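Local coordinates for transcriptional regulator, TetR family (Agrobacterium tumefaciens, PDB 2G7S), which probably binds operator DNA as a dimer and regulates transcription, as other TetR-family proteins do, at residues S111-P114 with V115-E118. Sequence-based numbering, arbitrary orientation.
Sequences SEIP and VLPE
Leu116 packs against the backbone of Glu112 and Ile113 in a short 3-10 turn that links helix 105-110 to helix 118-144. Two successive i to i+3 hydrogen bonds define the turn. Val115 N donates to Glu112 O at 2.9 Å with an N-H...O angle of 158°. Leu116 N reaches Ile113 O at 3.0 Å from above the carbonyl plane, 63° out of it.

The tight side is built round the Glu112 carbonyl: Val115 CG2 and Leu116 CG each come within 3.4 Å of Glu112 O. Leu116 CG stands beside its own backbone N (chi1 -66°), which lays the branch over that carbonyl. Leu116 CD1 comes within 4.3 Å of Ile113 CG1, while Leu116 CD2 lies 3.8 Å from Glu112 OE1. That carboxylate oxygen accepts a hydrogen bond from Tyr26 N, and Leu116 also touches Tyr26 and Val121.

The looser side holds solvent-exposed Pro114, whose CB bond points away although Pro114 CB still lies 3.3 Å from Val115 N, and a water that donates to Ile113 O (2.6 Å) and to Leu116 O.

Ile113 O thus accepts from both Leu116 N and water, whereas buried Glu112 joins the turn through its main-chain O and the Tyr26 loop through its carboxylate, consistent with a polar tie between the probable DNA-binding region, which holds Tyr26, and the C-terminal domain.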
loop_
_atom_site.group_PDB
_atom_site.type_symbol
_atom_site.label_atom_id
_atom_site.label_comp_id
_atom_site.label_asym_id
_atom_site.label_seq_id
_atom_site.Cartn_x
_atom_site.Cartn_y
_atom_site.Cartn_z
ATOM N N SER A 111 0.437 5.936 -1.451
ATOM C CA SER A 111 -0.637 5.424 -2.291
ATOM C C SER A 111 -1.485 6.537 -2.849
ATOM O O SER A 111 -2.336 6.279 -3.705
ATOM C CB SER A 111 -1.557 4.524 -1.490
ATOM O OG SER A 111 -2.274 5.285 -0.513
ATOM N N GLU A 112 -1.296 7.741 -2.321
ATOM C CA GLU A 112 -2.137 8.895 -2.763
ATOM C C GLU A 112 -1.318 9.939 -3.530
ATOM O O GLU A 112 -1.801 11.072 -3.754
ATOM C CB GLU A 112 -2.692 9.629 -1.543
ATOM C CG GLU A 112 -3.236 8.880 -0.528
ATOM C CD GLU A 112 -3.638 9.698 0.714
ATOM O OE1 GLU A 112 -2.904 10.441 1.405
ATOM O OE2 GLU A 112 -4.678 9.327 1.132
ATOM N N ILE A 113 -0.053 9.618 -3.858
ATOM C CA ILE A 113 0.819 10.624 -4.499
ATOM C C ILE A 113 0.180 11.512 -5.564
ATOM O O ILE A 113 0.404 12.725 -5.565
ATOM C CB ILE A 113 2.154 9.978 -4.951
ATOM C CG1 ILE A 113 3.068 9.890 -3.684
ATOM C CG2 ILE A 113 2.810 10.764 -6.073
ATOM C CD1 ILE A 113 4.329 9.063 -3.885
ATOM N N PRO A 114 -0.591 10.936 -6.483
ATOM C CA PRO A 114 -1.103 11.804 -7.594
ATOM C C PRO A 114 -1.954 12.994 -7.108
ATOM O O PRO A 114 -2.085 13.967 -7.858
ATOM C CB PRO A 114 -2.018 10.846 -8.399
ATOM C CG PRO A 114 -1.286 9.483 -8.256
ATOM C CD PRO A 114 -0.886 9.486 -6.730
ATOM N N VAL A 115 -2.517 12.932 -5.903
ATOM C CA VAL A 115 -3.356 14.047 -5.415
ATOM C C VAL A 115 -2.655 14.835 -4.331
ATOM O O VAL A 115 -3.244 15.799 -3.808
ATOM C CB VAL A 115 -4.734 13.591 -4.926
ATOM C CG1 VAL A 115 -5.465 12.792 -6.074
ATOM C CG2 VAL A 115 -4.683 12.776 -3.616
ATOM N N LEU A 116 -1.437 14.455 -3.953
ATOM C CA LEU A 116 -0.810 15.181 -2.837
ATOM C C LEU A 116 -0.101 16.463 -3.320
ATOM O O LEU A 116 0.390 16.548 -4.464
ATOM C CB LEU A 116 0.290 14.315 -2.182
ATOM C CG LEU A 116 -0.229 13.072 -1.478
ATOM C CD1 LEU A 116 0.931 12.283 -0.876
ATOM C CD2 LEU A 116 -1.246 13.409 -0.378
ATOM N N PRO A 117 0.023 17.439 -2.422
ATOM C CA PRO A 117 0.900 18.540 -2.763
ATOM C C PRO A 117 2.311 18.096 -3.146
ATOM O O PRO A 117 2.861 17.179 -2.493
ATOM C CB PRO A 117 0.934 19.387 -1.461
ATOM C CG PRO A 117 -0.308 18.974 -0.648
ATOM C CD PRO A 117 -0.513 17.469 -1.042
ATOM N N GLU A 118 2.908 18.754 -4.125
ATOM C CA GLU A 118 4.248 18.351 -4.550
ATOM C C GLU A 118 5.236 18.394 -3.372
ATOM O O GLU A 118 6.170 17.557 -3.314
ATOM C CB GLU A 118 4.789 19.267 -5.608
ATOM C CG GLU A 118 3.967 19.213 -6.887
ATOM C CD GLU A 118 4.485 20.160 -7.978
ATOM O OE1 GLU A 118 5.291 21.077 -7.718
ATOM O OE2 GLU A 118 3.978 19.995 -9.121
HETATM O O HOH W 1 1.415 14.870 -6.692
#